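Side-chain contacts in phenolpthiocerol synthesis type-I polyketide synthase ppsA (Mycobacterium bovis, PDB 7AKC), which probably takes part in building the lipid core of phthiocerols and phenolphthiocerols by adding malonyl-type extender units, represented here by its acyltransferase domain: residues L153-A157 with P158-A162; G185-E188 with Q189-L193. All coordinates share one frame; numbering follows the deposited sequence. Where two conformers were deposited one is given.

Contact 1: L153-A157 with P158-A162; sequences LELDA and PTTEA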
ATOM      1  N   LEU A 153      -5.830  12.563  -6.325  1.00 23.69           N
ATOM      2  CA  LEU A 153      -5.733  13.905  -6.881  1.00 22.35           C
ATOM      3  C   LEU A 153      -4.654  13.960  -7.956  1.00 23.95           C
ATOM      4  O   LEU A 153      -3.552  13.395  -7.768  1.00 24.48           O
ATOM      5  CB  LEU A 153      -5.336  14.890  -5.759  1.00 23.48           C
ATOM      6  CG  LEU A 153      -6.152  14.808  -4.461  1.00 24.73           C
ATOM      7  CD1 LEU A 153      -5.695  15.855  -3.486  1.00 25.99           C
ATOM      8  CD2 LEU A 153      -7.656  14.920  -4.727  1.00 25.49           C
ATOM      9  N   GLU A 154      -4.918  14.675  -9.058  1.00 24.79           N
ATOM     10  CA  GLU A 154      -3.914  14.850 -10.095  1.00 27.01           C
ATOM     11  C   GLU A 154      -3.122  16.127  -9.732  1.00 26.88           C
ATOM     12  O   GLU A 154      -3.153  17.165 -10.430  1.00 27.74           O
ATOM     13  CB  GLU A 154      -4.540  14.877 -11.513  1.00 32.65           C
ATOM     14  CG  GLU A 154      -5.430  13.677 -11.828  1.00 40.87           C
ATOM     15  CD  GLU A 154      -4.850  12.276 -11.720  1.00 51.04           C
ATOM     16  OE1 GLU A 154      -3.640  12.110 -12.010  1.00 54.26           O
ATOM     17  OE2 GLU A 154      -5.610  11.341 -11.363  1.00 51.76           O
ATOM     18  N   LEU A 155      -2.435  16.039  -8.600  1.00 25.98           N
ATOM     19  CA  LEU A 155      -1.559  17.075  -8.047  1.00 24.75           C
ATOM     20  C   LEU A 155      -0.309  16.402  -7.531  1.00 24.13           C
ATOM     21  O   LEU A 155      -0.370  15.268  -7.010  1.00 23.88           O
ATOM     22  CB  LEU A 155      -2.232  17.749  -6.814  1.00 25.37           C
ATOM     23  CG  LEU A 155      -3.577  18.422  -7.027  1.00 27.09           C
ATOM     24  CD1 LEU A 155      -4.121  18.916  -5.698  1.00 28.30           C
ATOM     25  CD2 LEU A 155      -3.519  19.559  -8.090  1.00 28.49           C
ATOM     26  N   ASP A 156       0.820  17.153  -7.595  1.00 21.73           N
ATOM     27  CA  ASP A 156       2.031  16.638  -7.017  1.00 21.58           C
ATOM     28  C   ASP A 156       1.955  16.705  -5.459  1.00 21.83           C
ATOM     29  O   ASP A 156       0.989  17.259  -4.917  1.00 22.08           O
ATOM     30  CB  ASP A 156       3.240  17.322  -7.626  1.00 23.94           C
ATOM     31  CG  ASP A 156       3.410  18.814  -7.370  1.00 27.36           C
ATOM     32  OD1 ASP A 156       2.865  19.313  -6.369  1.00 24.56           O
ATOM     33  OD2 ASP A 156       4.160  19.456  -8.129  1.00 30.43           O
ATOM     34  N   ALA A 157       2.920  16.066  -4.747  1.00 22.36           N
ATOM     35  CA  ALA A 157       2.820  16.024  -3.286  1.00 22.48           C
ATOM     36  C   ALA A 157       2.921  17.412  -2.618  1.00 23.34           C
ATOM     37  O   ALA A 157       2.086  17.710  -1.779  1.00 23.11           O
ATOM     38  CB  ALA A 157       3.817  15.017  -2.688  1.00 23.49           C
ATOM     39  N   PRO A 158       3.770  18.351  -3.086  1.00 23.03           N
ATOM     40  CA  PRO A 158       3.847  19.650  -2.385  1.00 24.05           C
ATOM     41  C   PRO A 158       2.549  20.454  -2.582  1.00 23.59           C
ATOM     42  O   PRO A 158       2.038  21.051  -1.631  1.00 24.36           O
ATOM     43  CB  PRO A 158       5.043  20.341  -3.039  1.00 25.40           C
ATOM     44  CG  PRO A 158       5.927  19.190  -3.499  1.00 26.84           C
ATOM     45  CD  PRO A 158       4.905  18.167  -4.011  1.00 23.53           C
ATOM     46  N   THR A 159       1.942  20.365  -3.778  1.00 22.61           N
ATOM     47  CA  THR A 159       0.676  21.083  -4.021  1.00 21.46           C
ATOM     48  C   THR A 159      -0.453  20.441  -3.169  1.00 21.87           C
ATOM     49  O   THR A 159      -1.308  21.125  -2.589  1.00 22.41           O
ATOM     50  CB  THR A 159       0.294  20.974  -5.495  1.00 22.84           C
ATOM     51  OG1 THR A 159       1.347  21.499  -6.322  1.00 25.73           O
ATOM     52  CG2 THR A 159      -0.993  21.721  -5.784  1.00 22.47           C
ATOM     53  N   THR A 160      -0.424  19.107  -3.049  1.00 20.26           N
ATOM     54  CA  THR A 160      -1.390  18.412  -2.201  1.00 20.31           C
ATOM     55  C   THR A 160      -1.231  18.861  -0.742  1.00 21.30           C
ATOM     56  O   THR A 160      -2.215  19.215  -0.098  1.00 21.61           O
ATOM     57  CB  THR A 160      -1.210  16.910  -2.294  1.00 20.49           C
ATOM     58  OG1 THR A 160      -1.493  16.514  -3.638  1.00 20.55           O
ATOM     59  CG2 THR A 160      -2.187  16.179  -1.343  1.00 21.46           C
ATOM     60  N   GLU A 161       0.025  18.873  -0.220  1.00 21.19           N
ATOM     61  CA  GLU A 161       0.231  19.270   1.183  1.00 22.44           C
ATOM     62  C   GLU A 161      -0.304  20.691   1.409  1.00 22.83           C
ATOM     63  O   GLU A 161      -0.937  20.944   2.420  1.00 23.74           O
ATOM     64  CB  GLU A 161       1.693  19.191   1.605  1.00 22.56           C
ATOM     65  CG  GLU A 161       2.241  17.778   1.583  1.00 22.01           C
ATOM     66  CD  GLU A 161       1.894  16.942   2.809  1.00 24.95           C
ATOM     67  OE1 GLU A 161       0.876  17.216   3.479  1.00 25.35           O
ATOM     68  OE2 GLU A 161       2.641  15.981   3.077  1.00 28.76           O
ATOM     69  N   ALA A 162      -0.122  21.556   0.437  1.00 24.01           N
ATOM     70  CA  ALA A 162      -0.566  22.937   0.536  1.00 24.58           C
ATOM     71  C   ALA A 162      -2.103  22.971   0.554  1.00 23.64           C
ATOM     72  O   ALA A 162      -2.675  23.692   1.350  1.00 24.81           O
ATOM     73  CB  ALA A 162      -0.023  23.742  -0.632  1.00 25.34           C
TER
HETATM   74  O   HOH W   1       0.530  19.796  -8.698  1.00 23.96           O
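Asp156 OD1 is gripped by two donors of Thr159: the backbone N at 2.9 Å, the capping bond of Asp156 as N-cap of helix 157-164, and the hydroxyl OG1 at 2.7 Å. The two arrive from different directions: the amide meets OD1 nearly along its C-O bond, whereas the hydroxyl sits well above the carboxylate plane. Asp156 CG lies between its own backbone N and carbonyl carbon (chi1 65°), and this turns the carboxylate onto the first turn of the helix. A water accepts from Asp156 N and donates to Thr159 OG1, tying the hydroxyl back to the capping residue. The carbonyl oxygen of Asp156 is also doubly held, by Thr160 N at 3.0 Å and by Thr160 OG1 at 2.9 Å, this hydroxyl standing above the plane of the carbonyl. Pro158, the second residue of the helix, sets its CD 3.3 Å from Asp156 OD1. Leu155 and Leu153, both buried, meet the methyls of Thr159 and Thr160, and Leu163 and Ile183 extend this apolar layer. Leu155 crosses Thr159 at about a right angle, its CD2 4.0 Å from Thr159 CG2, while Leu153 CD1 reaches Thr160 CG2 at 4.1 Å.

Contact 2: G185-E188 with Q189-L193; sequences GPTE and QIDEL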
ATOM      1  N   GLY A 185      -8.997  11.007   4.980  1.00 21.53           N
ATOM      2  CA  GLY A 185      -9.601  11.688   6.111  1.00 21.79           C
ATOM      3  C   GLY A 185     -11.106  11.476   6.138  1.00 22.35           C
ATOM      4  O   GLY A 185     -11.649  10.643   5.404  1.00 22.55           O
ATOM      5  N   PRO A 186     -11.820  12.235   6.990  1.00 23.66           N
ATOM      6  CA  PRO A 186     -13.280  12.074   7.065  1.00 22.81           C
ATOM      7  C   PRO A 186     -13.961  12.187   5.685  1.00 23.92           C
ATOM      8  O   PRO A 186     -13.604  13.113   4.919  1.00 24.17           O
ATOM      9  CB  PRO A 186     -13.716  13.186   8.038  1.00 25.32           C
ATOM     10  CG  PRO A 186     -12.488  13.417   8.896  1.00 25.20           C
ATOM     11  CD  PRO A 186     -11.325  13.278   7.911  1.00 24.18           C
ATOM     12  N   THR A 187     -14.872  11.264   5.337  0.50 23.54           N
ATOM     13  CA  THR A 187     -15.460  11.248   3.993  0.50 23.48           C
ATOM     14  C   THR A 187     -16.030  12.606   3.534  0.50 23.05           C
ATOM     15  O   THR A 187     -15.774  13.012   2.404  0.50 23.69           O
ATOM     16  CB  THR A 187     -16.495  10.128   3.815  0.50 25.37           C
ATOM     17  OG1 THR A 187     -16.663   9.932   2.436  0.50 26.24           O
ATOM     18  CG2 THR A 187     -17.866  10.449   4.417  0.50 25.81           C
ATOM     19  N   GLU A 188     -16.713  13.333   4.427  1.00 22.83           N
ATOM     20  CA  GLU A 188     -17.296  14.615   4.068  1.00 23.24           C
ATOM     21  C   GLU A 188     -16.248  15.680   3.774  1.00 23.82           C
ATOM     22  O   GLU A 188     -16.468  16.531   2.882  1.00 25.96           O
ATOM     23  CB  GLU A 188     -18.303  15.093   5.127  1.00 25.93           C
ATOM     24  CG  GLU A 188     -17.710  15.406   6.493  1.00 28.16           C
ATOM     25  CD  GLU A 188     -17.477  14.225   7.422  1.00 33.16           C
ATOM     26  OE1 GLU A 188     -17.633  13.060   6.982  1.00 31.06           O
ATOM     27  OE2 GLU A 188     -17.093  14.474   8.588  1.00 36.49           O
ATOM     28  N   GLN A 189     -15.064  15.580   4.457  1.00 21.64           N
ATOM     29  CA  GLN A 189     -13.955  16.501   4.179  1.00 22.61           C
ATOM     30  C   GLN A 189     -13.286  16.157   2.846  1.00 21.12           C
ATOM     31  O   GLN A 189     -12.916  17.050   2.098  1.00 23.13           O
ATOM     32  CB  GLN A 189     -12.992  16.542   5.350  1.00 22.05           C
ATOM     33  CG  GLN A 189     -13.696  16.992   6.635  1.00 22.30           C
ATOM     34  CD  GLN A 189     -12.756  17.062   7.807  1.00 25.05           C
ATOM     35  OE1 GLN A 189     -11.530  17.147   7.644  1.00 25.29           O
ATOM     36  NE2 GLN A 189     -13.308  17.061   9.015  1.00 26.93           N
ATOM     37  N   ILE A 190     -13.156  14.861   2.547  1.00 21.10           N
ATOM     38  CA  ILE A 190     -12.637  14.382   1.261  1.00 21.59           C
ATOM     39  C   ILE A 190     -13.524  14.887   0.116  1.00 22.68           C
ATOM     40  O   ILE A 190     -13.012  15.440  -0.855  1.00 24.10           O
ATOM     41  CB  ILE A 190     -12.524  12.850   1.267  1.00 22.53           C
ATOM     42  CG1 ILE A 190     -11.411  12.380   2.264  1.00 22.66           C
ATOM     43  CG2 ILE A 190     -12.300  12.304  -0.168  1.00 24.06           C
ATOM     44  CD1 ILE A 190      -9.968  12.952   2.050  1.00 23.81           C
ATOM     45  N   ASP A 191     -14.864  14.864   0.307  1.00 23.03           N
ATOM     46  CA  ASP A 191     -15.778  15.358  -0.687  1.00 23.77           C
ATOM     47  C   ASP A 191     -15.563  16.864  -0.908  1.00 24.38           C
ATOM     48  O   ASP A 191     -15.556  17.311  -2.055  1.00 26.76           O
ATOM     49  CB  ASP A 191     -17.214  15.042  -0.272  1.00 27.22           C
ATOM     50  CG  ASP A 191     -17.585  13.587  -0.549  1.00 35.01           C
ATOM     51  OD1 ASP A 191     -16.802  12.885  -1.266  1.00 35.40           O
ATOM     52  OD2 ASP A 191     -18.617  13.124  -0.012  1.00 40.34           O
ATOM     53  N   GLU A 192     -15.376  17.630   0.183  1.00 23.16           N
ATOM     54  CA  GLU A 192     -15.198  19.087   0.040  1.00 24.31           C
ATOM     55  C   GLU A 192     -13.906  19.369  -0.734  1.00 23.90           C
ATOM     56  O   GLU A 192     -13.849  20.285  -1.563  1.00 25.15           O
ATOM     57  CB  GLU A 192     -15.187  19.818   1.397  1.00 27.66           C
ATOM     58  CG  GLU A 192     -14.942  21.311   1.183  1.00 37.07           C
ATOM     59  CD  GLU A 192     -14.982  22.289   2.336  1.00 40.40           C
ATOM     60  OE1 GLU A 192     -15.265  21.862   3.476  1.00 34.73           O
ATOM     61  OE2 GLU A 192     -14.770  23.501   2.080  1.00 43.34           O
ATOM     62  N   LEU A 193     -12.865  18.571  -0.455  1.00 22.22           N
ATOM     63  CA  LEU A 193     -11.563  18.777  -1.115  1.00 21.97           C
ATOM     64  C   LEU A 193     -11.623  18.405  -2.603  1.00 23.97           C
ATOM     65  O   LEU A 193     -10.994  19.070  -3.423  1.00 26.40           O
ATOM     66  CB  LEU A 193     -10.460  18.007  -0.383  1.00 21.19           C
ATOM     67  CG  LEU A 193     -10.128  18.691   0.923  1.00 21.76           C
ATOM     68  CD1 LEU A 193      -9.408  17.718   1.865  1.00 22.23           C
ATOM     69  CD2 LEU A 193      -9.286  19.933   0.615  1.00 21.67           C
TER
HETATM   70  O   HOH W   2     -16.218  16.888   9.240  1.00 29.64           O
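Pro186 and Gln189 meet at the start of helix 187-199, where Pro186 is the N-cap residue and the glutamine amide lies against its ring. Gln189 NE2 is 3.7 Å from Pro186 CG, and Gln189 OE1 is 3.9 Å from Pro186 CD, so both ends of the amide touch the ring. With CG beside the backbone N (chi1 -59°) and the chain extended beyond it, Gln189 runs back toward the proline. One water links the two neighbouring side chains of the first turn, donating to Glu188 OE2 at 2.6 Å and accepting from Gln189 NE2 at 2.9 Å. The carbonyl of Pro186 begins the helical bonding, receiving Ile190 N at 3.0 Å and, weakly, Gln189 N. Thr187 O then accepts from Asp191 N, and Glu188 O from Glu192 N. On the buried side the branch of Ile190 folds back under the turn, CG1 3.6 Å from Gly185 O, and Ile183 of strand 180-184 packs against the same side chain. Farther out, Arg206 NH1 forms a salt bridge with Asp191 OD1, while Gln169 OE1 takes a hydrogen bond from Gln189 NE2 and fixes which end of the amide faces it.

Overall arrangement
Contact 1 precedes contact 2 along the chain, and each opens a helix that follows a strand of the four-stranded antiparallel sheet: helix 157-164 comes after strand 148-153, and helix 187-199 after strand 180-184. These two strands are neighbours in the sheet. The contacts' centres lie about 16 Å apart, with nearest atoms about 5 Å apart and no touch. Ile183 bridges them, meeting Leu153 and Thr160 of one and Ile190 and Leu193 of the other. The sodium ion bound by Ile164, Phe167 and Val170 is about 6 Å from the side chain of Glu161 and about 8 Å from that of Gln189. Both contacts are thus N-terminal helix ends of the ferredoxin-like beta-alpha-beta-beta-alpha-beta subdomain known from acyltransferases of this family.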